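Local coordinates for protein phosphodiesterase (PDB 5H2Q) that belongs to an all-helical, metal-dependent phosphodiesterase family of the HD superfamily and holds zinc and magnesium ions beside a ligand pocket, at residues P86-Y91 / T261-R266; G134-F139 / Y265-M270; Y140-S145 / R274-L279. All blocks are in the same frame, centred on the assembly; numbering follows the deposited sequence.

Interaction 1 (P86-Y91 / T261-R266); sequences PYHNFY and TEEFYR. With LLI ((4~{a}~{S},8~{a}~{R})-2-cycloheptyl-4-[4-methoxy-3-[2-(2-oxidanylideneimidazolidin-1-yl)ethoxy]phenyl]-4~{a},5,8,8~{a}-tetrahydrophthalazin-1-one), chain E.
A buried histidine-carboxylate pair, His88 and Glu263, lies at the edge of the LLI pocket next to the metal centre and ties the loop ahead of helix 90-105 to helix 250-274. Glu263 leaves its helix with CG anti to the backbone N (chi1 -172°) and extends to the loop, where both carboxylate oxygens are used. Glu263 OE2 offers its syn lone pair to ND1 of His88, 2.6 Å away and in the plane of the imidazole, a bond that would help fix the rotation of the ring. Glu263 OE1 takes two backbone donors: Tyr87 N at 2.8 Å, arriving from above the carboxylate plane, and His88 N, equally close but almost straight (167°) and on the syn side. One side chain thus grips two consecutive amides and an imidazole. His88 is also the centre of an inverse gamma turn; just beyond it, Asn89 caps helix 90-105 through a weak bond to Tyr91 N. Ring CD2 of Tyr87 lies over the centre of one imidazole face, and His132 also stacks on His88, whose side chain is about 4 Å from the zinc ion. At the outer margin, Pro86 CG sits over the centre of a guanidinium face, 3.6 Å from Arg266 CZ. Glu262 fixes the orientation of that guanidinium: its OE1 receives Arg266 NE in plane at 2.8 Å through its anti lone pair, while Arg284 pairs with the other oxygen. The ligand touches both segments: its N34 donates to Thr261 OG1 at 2.8 Å, its C31 approaches Phe264 CD2 at 3.6 Å, and its C18 comes to 3.9 Å from His88 NE2. Tyr87 OH lies beside the ligand's aromatic carbons and is hydrogen-bonded to Asn245.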
loop_
_atom_site.group_PDB
_atom_site.type_symbol
_atom_site.label_atom_id
_atom_site.label_comp_id
_atom_site.label_asym_id
_atom_site.label_seq_id
_atom_site.Cartn_x
_atom_site.Cartn_y
_atom_site.Cartn_z
ATOM N N PRO A 86 13.250 5.444 5.086
ATOM C CA PRO A 86 12.697 6.702 4.541
ATOM C C PRO A 86 11.348 6.594 3.819
ATOM O O PRO A 86 10.564 7.546 3.845
ATOM C CB PRO A 86 13.797 7.204 3.590
ATOM C CG PRO A 86 15.050 6.461 4.009
ATOM C CD PRO A 86 14.550 5.122 4.450
ATOM N N TYR A 87 11.077 5.451 3.173
ATOM C CA TYR A 87 9.820 5.302 2.413
ATOM C C TYR A 87 8.918 4.186 2.908
ATOM O O TYR A 87 7.747 4.442 3.158
ATOM C CB TYR A 87 10.086 5.150 0.907
ATOM C CG TYR A 87 8.828 5.078 0.059
ATOM C CD1 TYR A 87 8.183 6.237 -0.369
ATOM C CD2 TYR A 87 8.224 3.853 -0.227
ATOM C CE1 TYR A 87 7.029 6.175 -1.160
ATOM C CE2 TYR A 87 7.056 3.779 -0.988
ATOM C CZ TYR A 87 6.462 4.941 -1.452
ATOM O OH TYR A 87 5.288 4.833 -2.160
ATOM N N HIS A 88 9.439 2.955 3.031
ATOM C CA HIS A 88 8.620 1.817 3.438
ATOM C C HIS A 88 8.450 1.734 4.954
ATOM O O HIS A 88 8.717 0.706 5.576
ATOM C CB HIS A 88 9.136 0.513 2.816
ATOM C CG HIS A 88 8.863 0.398 1.345
ATOM N ND1 HIS A 88 9.850 0.620 0.416
ATOM C CD2 HIS A 88 7.711 0.104 0.698
ATOM C CE1 HIS A 88 9.284 0.457 -0.770
ATOM N NE2 HIS A 88 7.999 0.102 -0.645
ATOM N N ASN A 89 7.963 2.845 5.550
ATOM C CA ASN A 89 7.709 2.915 6.980
ATOM C C ASN A 89 6.184 2.885 7.191
ATOM O O ASN A 89 5.419 2.720 6.232
ATOM C CB ASN A 89 8.349 4.186 7.549
ATOM C CG ASN A 89 7.936 5.396 6.757
ATOM O OD1 ASN A 89 6.753 5.559 6.385
ATOM N ND2 ASN A 89 8.899 6.211 6.383
ATOM N N PHE A 90 5.740 2.947 8.452
ATOM C CA PHE A 90 4.303 2.890 8.763
ATOM C C PHE A 90 3.466 3.948 7.995
ATOM O O PHE A 90 2.317 3.667 7.641
ATOM C CB PHE A 90 4.091 3.049 10.269
ATOM C CG PHE A 90 2.686 2.782 10.749
ATOM C CD1 PHE A 90 2.047 1.576 10.456
ATOM C CD2 PHE A 90 2.001 3.728 11.504
ATOM C CE1 PHE A 90 0.751 1.312 10.926
ATOM C CE2 PHE A 90 0.719 3.466 11.981
ATOM C CZ PHE A 90 0.088 2.265 11.678
ATOM N N TYR A 91 4.037 5.140 7.718
ATOM C CA TYR A 91 3.264 6.190 7.011
ATOM C C TYR A 91 2.869 5.750 5.586
ATOM O O TYR A 91 1.807 6.129 5.109
ATOM C CB TYR A 91 4.060 7.506 6.965
ATOM C CG TYR A 91 4.507 7.932 8.346
ATOM C CD1 TYR A 91 3.586 8.354 9.301
ATOM C CD2 TYR A 91 5.841 7.816 8.733
ATOM C CE1 TYR A 91 3.992 8.706 10.594
ATOM C CE2 TYR A 91 6.251 8.123 10.029
ATOM C CZ TYR A 91 5.329 8.599 10.948
ATOM O OH TYR A 91 5.756 8.958 12.210
ATOM N N THR A 261 13.420 8.333 -3.160
ATOM C CA THR A 261 14.787 8.627 -3.639
ATOM C C THR A 261 15.795 8.332 -2.537
ATOM O O THR A 261 16.736 7.577 -2.788
ATOM C CB THR A 261 14.873 10.075 -4.142
ATOM O OG1 THR A 261 13.997 10.196 -5.242
ATOM C CG2 THR A 261 16.295 10.473 -4.584
ATOM N N GLU A 262 15.590 8.899 -1.318
ATOM C CA GLU A 262 16.490 8.685 -0.191
ATOM C C GLU A 262 16.582 7.207 0.157
ATOM O O GLU A 262 17.688 6.696 0.321
ATOM C CB GLU A 262 16.110 9.535 1.034
ATOM C CG GLU A 262 17.045 9.396 2.232
ATOM C CD GLU A 262 18.539 9.584 1.986
ATOM O OE1 GLU A 262 19.332 8.932 2.700
ATOM O OE2 GLU A 262 18.920 10.339 1.060
ATOM N N GLU A 263 15.436 6.499 0.171
ATOM C CA GLU A 263 15.483 5.071 0.460
ATOM C C GLU A 263 16.304 4.306 -0.591
ATOM O O GLU A 263 17.188 3.538 -0.212
ATOM C CB GLU A 263 14.061 4.493 0.540
ATOM C CG GLU A 263 14.106 3.059 1.028
ATOM C CD GLU A 263 12.728 2.566 1.380
ATOM O OE1 GLU A 263 12.213 2.964 2.451
ATOM O OE2 GLU A 263 12.193 1.735 0.614
ATOM N N PHE A 264 16.022 4.535 -1.895
ATOM C CA PHE A 264 16.698 3.899 -3.024
ATOM C C PHE A 264 18.206 4.151 -2.973
ATOM O O PHE A 264 18.982 3.211 -3.115
ATOM C CB PHE A 264 16.084 4.351 -4.358
ATOM C CG PHE A 264 14.810 3.651 -4.790
ATOM C CD1 PHE A 264 14.049 2.920 -3.880
ATOM C CD2 PHE A 264 14.348 3.761 -6.092
ATOM C CE1 PHE A 264 12.865 2.289 -4.274
ATOM C CE2 PHE A 264 13.164 3.124 -6.491
ATOM C CZ PHE A 264 12.429 2.392 -5.578
ATOM N N TYR A 265 18.606 5.395 -2.655
ATOM C CA TYR A 265 20.018 5.778 -2.535
ATOM C C TYR A 265 20.721 5.040 -1.405
ATOM O O TYR A 265 21.895 4.669 -1.555
ATOM C CB TYR A 265 20.148 7.305 -2.351
ATOM C CG TYR A 265 19.931 8.116 -3.608
ATOM C CD1 TYR A 265 19.771 7.496 -4.846
ATOM C CD2 TYR A 265 19.912 9.507 -3.570
ATOM C CE1 TYR A 265 19.629 8.238 -6.014
ATOM C CE2 TYR A 265 19.768 10.258 -4.731
ATOM C CZ TYR A 265 19.613 9.622 -5.949
ATOM O OH TYR A 265 19.430 10.360 -7.090
ATOM N N ARG A 266 20.016 4.785 -0.283
ATOM C CA ARG A 266 20.598 4.023 0.824
ATOM C C ARG A 266 20.837 2.577 0.409
ATOM O O ARG A 266 21.796 1.958 0.865
ATOM C CB ARG A 266 19.719 4.073 2.072
ATOM C CG ARG A 266 19.627 5.465 2.652
ATOM C CD ARG A 266 19.018 5.479 4.026
ATOM N NE ARG A 266 18.783 6.860 4.453
ATOM C CZ ARG A 266 18.238 7.208 5.613
ATOM N NH1 ARG A 266 17.868 6.279 6.487
ATOM N NH2 ARG A 266 18.062 8.486 5.910
HETATM C C2 LLI E . 8.738 5.695 -7.404
HETATM C C3 LLI E . 7.909 6.342 -6.462
HETATM O O1 LLI E . 9.531 6.513 -8.172
HETATM C C12 LLI E . 7.363 1.203 -5.583
HETATM C C14 LLI E . 8.269 -0.019 -5.285
HETATM C C15 LLI E . 8.795 -0.700 -6.545
HETATM C C16 LLI E . 6.056 0.764 -6.261
HETATM C C17 LLI E . 5.450 -0.462 -5.621
HETATM C C18 LLI E . 7.536 -1.017 -4.373
HETATM C C19 LLI E . 6.145 -1.317 -4.871
HETATM C C21 LLI E . 9.586 -0.226 -8.875
HETATM C C22 LLI E . 11.003 0.431 -9.098
HETATM C C23 LLI E . 8.564 0.095 -10.009
HETATM C C24 LLI E . 11.768 0.069 -10.373
HETATM C C25 LLI E . 8.912 -0.269 -11.451
HETATM C C26 LLI E . 9.894 0.681 -12.147
HETATM C C27 LLI E . 11.342 0.801 -11.644
HETATM C C28 LLI E . 10.375 5.897 -9.157
HETATM C C29 LLI E . 11.199 6.992 -9.771
HETATM C C4 LLI E . 8.802 4.309 -7.427
HETATM C C5 LLI E . 7.179 5.584 -5.551
HETATM C C6 LLI E . 8.067 3.552 -6.516
HETATM C C7 LLI E . 7.265 4.202 -5.581
HETATM O O8 LLI E . 7.880 7.709 -6.540
HETATM C C9 LLI E . 7.249 8.426 -5.474
HETATM C C10 LLI E . 8.153 2.073 -6.547
HETATM N N11 LLI E . 8.963 1.573 -7.464
HETATM N N13 LLI E . 9.089 0.212 -7.556
HETATM O O20 LLI E . 8.924 -1.910 -6.648
HETATM N N30 LLI E . 12.343 7.391 -8.936
HETATM C C31 LLI E . 13.201 6.418 -8.255
HETATM C C32 LLI E . 12.496 8.640 -8.397
HETATM C C33 LLI E . 14.184 7.307 -7.503
HETATM N N34 LLI E . 13.547 8.613 -7.562
HETATM O O35 LLI E . 11.815 9.616 -8.678
#

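Interaction 2 (G134-F139 / Y265-M270); sequences GLNNSF and YRQGDM
Gln267 and Asn136 interlock through their amides in the buried heart of this contact, a worked case of one helix side chain completing the cap of another helix. Gln267 CG is anti to its backbone N (chi1 171°), and the extended chain beyond it carries the amide across to the turn that starts helix 137-142. There Gln267 OE1 receives Asn136 N at 2.8 Å in a fairly straight bond (162°), and Gln267 NE2 returns a hydrogen bond to Asn136 OD1 at 2.9 Å. The two amide planes stand nearly perpendicular, and NE2 approaches OD1 from well above its carbonyl plane, 62° out of it. Phe139 N approaches the same oxygen nearly along the C=O axis, 3.0 Å from Asn136 OD1, and this is the N-cap bond. Asn136 OD1 is therefore gripped by two donors. Gln267 NE2 has a further acceptor in Glu271 OE2, and a water donates to Gln267 OE1 at 2.7 Å and to Gly134 O, so the buried amide has partners at both ends. Close apolar contacts flank it: Leu135 CD2 lies 3.8 Å from Gln267 CG and at the same time over the centre of one face of the Phe139 ring. Toward the surface the contact is purely apolar and only partly covered: Met270, its chain bent at the last torsion, brings CE to 3.6 Å from Phe139 CZ and SD to 4.0 Å from Leu135 CD2, and nothing polar joins the two segments at this end. Strands are absent from this all-helical fold. The start of helix 137-142 lies against the later turns of helix 250-274, where Phe139 also touches Glu271 and Arg274, while Asn137 is hydrogen-bonded to Leu160 and Glu161 at the start of helix 159-172.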
loop_
_atom_site.group_PDB
_atom_site.type_symbol
_atom_site.label_atom_id
_atom_site.label_comp_id
_atom_site.label_asym_id
_atom_site.label_seq_id
_atom_site.Cartn_x
_atom_site.Cartn_y
_atom_site.Cartn_z
ATOM N N GLY A 134 13.723 -1.326 3.529
ATOM C CA GLY A 134 14.106 -0.329 2.542
ATOM C C GLY A 134 15.012 -0.916 1.477
ATOM O O GLY A 134 15.780 -0.194 0.838
ATOM N N LEU A 135 14.920 -2.230 1.276
ATOM C CA LEU A 135 15.715 -2.929 0.277
ATOM C C LEU A 135 14.791 -3.718 -0.602
ATOM O O LEU A 135 13.855 -4.348 -0.091
ATOM C CB LEU A 135 16.725 -3.860 0.952
ATOM C CG LEU A 135 17.733 -3.212 1.906
ATOM C CD1 LEU A 135 18.325 -4.246 2.821
ATOM C CD2 LEU A 135 18.817 -2.430 1.137
ATOM N N ASN A 136 14.995 -3.654 -1.917
ATOM C CA ASN A 136 14.089 -4.363 -2.834
ATOM C C ASN A 136 14.368 -5.889 -2.920
ATOM O O ASN A 136 15.343 -6.372 -2.324
ATOM C CB ASN A 136 14.074 -3.702 -4.216
ATOM C CG ASN A 136 15.351 -3.808 -5.004
ATOM O OD1 ASN A 136 16.244 -4.594 -4.683
ATOM N ND2 ASN A 136 15.467 -3.002 -6.069
ATOM N N ASN A 137 13.498 -6.653 -3.634
ATOM C CA ASN A 137 13.663 -8.107 -3.785
ATOM C C ASN A 137 15.032 -8.453 -4.372
ATOM O O ASN A 137 15.705 -9.359 -3.875
ATOM C CB ASN A 137 12.571 -8.705 -4.667
ATOM C CG ASN A 137 11.246 -8.852 -3.955
ATOM O OD1 ASN A 137 11.159 -8.682 -2.731
ATOM N ND2 ASN A 137 10.171 -9.034 -4.719
ATOM N N SER A 138 15.437 -7.729 -5.430
ATOM C CA SER A 138 16.727 -7.951 -6.103
ATOM C C SER A 138 17.899 -7.947 -5.118
ATOM O O SER A 138 18.753 -8.840 -5.199
ATOM C CB SER A 138 16.951 -6.890 -7.177
ATOM O OG SER A 138 18.060 -7.284 -7.969
ATOM N N PHE A 139 17.919 -7.000 -4.159
ATOM C CA PHE A 139 18.991 -6.902 -3.147
ATOM C C PHE A 139 19.208 -8.225 -2.413
ATOM O O PHE A 139 20.358 -8.647 -2.238
ATOM C CB PHE A 139 18.705 -5.786 -2.124
ATOM C CG PHE A 139 19.811 -5.607 -1.103
ATOM C CD1 PHE A 139 19.815 -6.338 0.083
ATOM C CD2 PHE A 139 20.855 -4.714 -1.330
ATOM C CE1 PHE A 139 20.846 -6.189 1.015
ATOM C CE2 PHE A 139 21.899 -4.586 -0.407
ATOM C CZ PHE A 139 21.880 -5.316 0.758
ATOM N N TYR A 265 18.606 5.395 -2.655
ATOM C CA TYR A 265 20.018 5.778 -2.535
ATOM C C TYR A 265 20.721 5.040 -1.405
ATOM O O TYR A 265 21.895 4.669 -1.555
ATOM C CB TYR A 265 20.148 7.305 -2.351
ATOM C CG TYR A 265 19.931 8.116 -3.608
ATOM C CD1 TYR A 265 19.771 7.496 -4.846
ATOM C CD2 TYR A 265 19.912 9.507 -3.570
ATOM C CE1 TYR A 265 19.629 8.238 -6.014
ATOM C CE2 TYR A 265 19.768 10.258 -4.731
ATOM C CZ TYR A 265 19.613 9.622 -5.949
ATOM O OH TYR A 265 19.430 10.360 -7.090
ATOM N N ARG A 266 20.016 4.785 -0.283
ATOM C CA ARG A 266 20.598 4.023 0.824
ATOM C C ARG A 266 20.837 2.577 0.409
ATOM O O ARG A 266 21.796 1.958 0.865
ATOM C CB ARG A 266 19.719 4.073 2.072
ATOM C CG ARG A 266 19.627 5.465 2.652
ATOM C CD ARG A 266 19.018 5.479 4.026
ATOM N NE ARG A 266 18.783 6.860 4.453
ATOM C CZ ARG A 266 18.238 7.208 5.613
ATOM N NH1 ARG A 266 17.868 6.279 6.487
ATOM N NH2 ARG A 266 18.062 8.486 5.910
ATOM N N GLN A 267 19.946 2.025 -0.438
ATOM C CA GLN A 267 20.149 0.661 -0.927
ATOM C C GLN A 267 21.413 0.653 -1.804
ATOM O O GLN A 267 22.269 -0.219 -1.639
ATOM C CB GLN A 267 18.948 0.153 -1.732
ATOM C CG GLN A 267 19.263 -1.188 -2.421
ATOM C CD GLN A 267 18.088 -1.866 -3.070
ATOM O OE1 GLN A 267 16.950 -1.750 -2.623
ATOM N NE2 GLN A 267 18.350 -2.630 -4.119
ATOM N N GLY A 268 21.499 1.623 -2.714
ATOM C CA GLY A 268 22.631 1.772 -3.630
ATOM C C GLY A 268 23.941 1.915 -2.889
ATOM O O GLY A 268 24.945 1.328 -3.313
ATOM N N ASP A 269 23.945 2.653 -1.749
ATOM C CA ASP A 269 25.167 2.785 -0.931
ATOM C C ASP A 269 25.528 1.426 -0.304
ATOM O O ASP A 269 26.704 1.038 -0.282
ATOM C CB ASP A 269 25.006 3.858 0.162
ATOM C CG ASP A 269 24.858 5.295 -0.317
ATOM O OD1 ASP A 269 25.059 5.549 -1.522
ATOM O OD2 ASP A 269 24.467 6.153 0.499
ATOM N N MET A 270 24.513 0.675 0.180
ATOM C CA MET A 270 24.759 -0.662 0.738
ATOM C C MET A 270 25.278 -1.662 -0.298
ATOM O O MET A 270 26.124 -2.490 0.026
ATOM C CB MET A 270 23.505 -1.215 1.401
ATOM C CG MET A 270 23.246 -0.616 2.774
ATOM S SD MET A 270 21.776 -1.348 3.542
ATOM C CE MET A 270 22.217 -3.046 3.569
HETATM O O HOH W 1 15.464 0.455 -1.999
#

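Interaction 3 (Y140-S145 / R274-L279); sequences YLKTES and RGVEVL
The guanidinium of Arg274 and Thr143 meet obliquely, with Thr143 CB the nearby atom, while the ring of Phe139 packs beside the same arginine. The firmer touch lies further back along the arginine, where Thr143 CG2 comes within 3.9 Å of Arg274 CD; the two side chains are inclined to one another and share only aliphatic surface. With its hydroxyl between the backbone N and the carbonyl carbon (chi1 63°), Thr143 carries CG2 anti to the carbonyl carbon, on the side of Arg274. Thr143 OG1 accepts from Ser145 OG at 2.7 Å and is also hydrogen-bonded to Phe139 O, one turn back, which satisfies the hydroxyl from Ser145 and from the preceding turn. Val276 supplies the other apolar side chain: its CG1 is 4.3 Å from Thr143 CG2 and 3.8 Å from the carbonyl oxygen of Lys142. Alongside, Lys142 makes the one polar link between the segments. Its chain, bent at chi3 (-65°), delivers Lys142 NZ to Glu277 O at 2.8 Å, the nitrogen lying off the carbonyl plane by 33°. The same nitrogen forms a salt bridge with Glu271 OE2 on helix 250-274, a two-way grip by which one lysine clasps both the helix and the chain that leaves it. The Glu277 carboxylate is not in contact, its OE2 standing 5.4 Å from Lys142 NZ, so any attraction between them would act only at long range. This is a surface contact in which the loop leaving helix 250-274 runs past Lys142 and Thr143. Helix 250-274 terminates in a Schellman motif at Gly275, which has positive phi. On helix 137-142 Tyr140 and Leu141 turn instead toward helices 146-154 and 159-172.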
loop_
_atom_site.group_PDB
_atom_site.type_symbol
_atom_site.label_atom_id
_atom_site.label_comp_id
_atom_site.label_asym_id
_atom_site.label_seq_id
_atom_site.Cartn_x
_atom_site.Cartn_y
_atom_site.Cartn_z
ATOM N N TYR A 140 18.118 -8.852 -1.945
ATOM C CA TYR A 140 18.196 -10.111 -1.205
ATOM C C TYR A 140 18.774 -11.236 -2.052
ATOM O O TYR A 140 19.485 -12.084 -1.524
ATOM C CB TYR A 140 16.816 -10.508 -0.665
ATOM C CG TYR A 140 16.348 -9.548 0.399
ATOM C CD1 TYR A 140 16.745 -9.702 1.725
ATOM C CD2 TYR A 140 15.611 -8.413 0.065
ATOM C CE1 TYR A 140 16.367 -8.783 2.703
ATOM C CE2 TYR A 140 15.208 -7.501 1.038
ATOM C CZ TYR A 140 15.597 -7.686 2.354
ATOM O OH TYR A 140 15.251 -6.760 3.303
ATOM N N LEU A 141 18.496 -11.228 -3.355
ATOM C CA LEU A 141 19.029 -12.262 -4.248
ATOM C C LEU A 141 20.473 -12.035 -4.659
ATOM O O LEU A 141 21.238 -12.998 -4.724
ATOM C CB LEU A 141 18.131 -12.439 -5.475
ATOM C CG LEU A 141 16.670 -12.771 -5.142
ATOM C CD1 LEU A 141 15.797 -12.593 -6.364
ATOM C CD2 LEU A 141 16.521 -14.189 -4.528
ATOM N N LYS A 142 20.853 -10.777 -4.937
ATOM C CA LYS A 142 22.216 -10.421 -5.357
ATOM C C LYS A 142 23.227 -10.648 -4.236
ATOM O O LYS A 142 24.378 -10.980 -4.523
ATOM C CB LYS A 142 22.282 -8.945 -5.790
ATOM C CG LYS A 142 21.564 -8.643 -7.089
ATOM C CD LYS A 142 21.786 -7.207 -7.545
ATOM C CE LYS A 142 21.205 -6.167 -6.611
ATOM N NZ LYS A 142 21.294 -4.809 -7.203
ATOM N N THR A 143 22.810 -10.431 -2.967
ATOM C CA THR A 143 23.662 -10.557 -1.770
ATOM C C THR A 143 23.573 -11.940 -1.121
ATOM O O THR A 143 24.307 -12.222 -0.167
ATOM C CB THR A 143 23.314 -9.483 -0.721
ATOM O OG1 THR A 143 21.969 -9.673 -0.279
ATOM C CG2 THR A 143 23.523 -8.080 -1.208
ATOM N N GLU A 144 22.650 -12.780 -1.602
ATOM C CA GLU A 144 22.400 -14.110 -1.035
ATOM C C GLU A 144 22.046 -13.997 0.457
ATOM O O GLU A 144 22.484 -14.793 1.299
ATOM C CB GLU A 144 23.557 -15.106 -1.330
ATOM C CG GLU A 144 23.879 -15.233 -2.810
ATOM C CD GLU A 144 24.877 -16.321 -3.164
ATOM O OE1 GLU A 144 25.977 -16.343 -2.569
ATOM O OE2 GLU A 144 24.557 -17.150 -4.044
ATOM N N SER A 145 21.240 -12.974 0.778
ATOM C CA SER A 145 20.751 -12.764 2.131
ATOM C C SER A 145 19.764 -13.895 2.542
ATOM O O SER A 145 19.105 -14.455 1.675
ATOM C CB SER A 145 20.114 -11.384 2.262
ATOM O OG SER A 145 21.083 -10.340 2.236
ATOM N N ARG A 274 28.932 -3.635 -0.467
ATOM C CA ARG A 274 28.934 -5.094 -0.568
ATOM C C ARG A 274 29.534 -5.631 -1.873
ATOM O O ARG A 274 29.658 -6.849 -2.040
ATOM C CB ARG A 274 27.524 -5.649 -0.339
ATOM C CG ARG A 274 27.044 -5.519 1.098
ATOM C CD ARG A 274 25.568 -5.811 1.198
ATOM N NE ARG A 274 25.037 -5.489 2.522
ATOM C CZ ARG A 274 24.630 -6.390 3.409
ATOM N NH1 ARG A 274 24.686 -7.687 3.123
ATOM N NH2 ARG A 274 24.156 -6.003 4.587
ATOM N N GLY A 275 29.914 -4.727 -2.764
ATOM C CA GLY A 275 30.491 -5.063 -4.054
ATOM C C GLY A 275 29.515 -5.672 -5.041
ATOM O O GLY A 275 29.942 -6.442 -5.905
ATOM N N VAL A 276 28.193 -5.356 -4.925
ATOM C CA VAL A 276 27.193 -5.894 -5.860
ATOM C C VAL A 276 26.747 -4.810 -6.847
ATOM O O VAL A 276 26.980 -3.626 -6.607
ATOM C CB VAL A 276 25.982 -6.655 -5.219
ATOM C CG1 VAL A 276 26.439 -7.810 -4.334
ATOM C CG2 VAL A 276 25.072 -5.712 -4.445
ATOM N N GLU A 277 26.138 -5.230 -7.970
ATOM C CA GLU A 277 25.641 -4.346 -9.030
ATOM C C GLU A 277 24.656 -3.304 -8.453
ATOM O O GLU A 277 23.808 -3.668 -7.632
ATOM C CB GLU A 277 24.938 -5.198 -10.110
ATOM C CG GLU A 277 24.455 -4.426 -11.323
ATOM C CD GLU A 277 23.938 -5.318 -12.430
ATOM O OE1 GLU A 277 24.731 -5.652 -13.340
ATOM O OE2 GLU A 277 22.752 -5.715 -12.371
ATOM N N VAL A 278 24.801 -2.020 -8.867
ATOM C CA VAL A 278 23.933 -0.896 -8.466
ATOM C C VAL A 278 23.256 -0.334 -9.729
ATOM O O VAL A 278 23.954 0.119 -10.641
ATOM C CB VAL A 278 24.687 0.245 -7.721
ATOM C CG1 VAL A 278 23.715 1.305 -7.194
ATOM C CG2 VAL A 278 25.574 -0.280 -6.600
ATOM N N LEU A 279 21.907 -0.345 -9.777
ATOM C CA LEU A 279 21.194 0.228 -10.918
ATOM C C LEU A 279 21.227 1.760 -10.764
ATOM O O LEU A 279 21.270 2.254 -9.628
ATOM C CB LEU A 279 19.756 -0.320 -11.051
ATOM C CG LEU A 279 19.605 -1.839 -11.197
ATOM C CD1 LEU A 279 18.140 -2.248 -11.180
ATOM C CD2 LEU A 279 20.271 -2.357 -12.461
#

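In the fold
The three contacts run outward from the metal centre along helix 250-274 and the loop that follows it. Interactions 1 and 2, centres about 10 Å apart, share Tyr265 and Arg266 and touch where Glu263 CD lies 3.4 Å from Gly134 CA. Interactions 2 and 3 are closer, about 8 Å between centres, joined by helix 137-142 and by Phe139 CZ packing 3.6 Å from Arg274 NE. Interactions 1 and 3 do not touch; their centres are about 18 Å apart. Proximity to LLI falls in the same order: interaction 1 lines the pocket, Asn136 of interaction 2 has its side chain about 6 Å from the ligand, and Lys142 of interaction 3 about 11 Å.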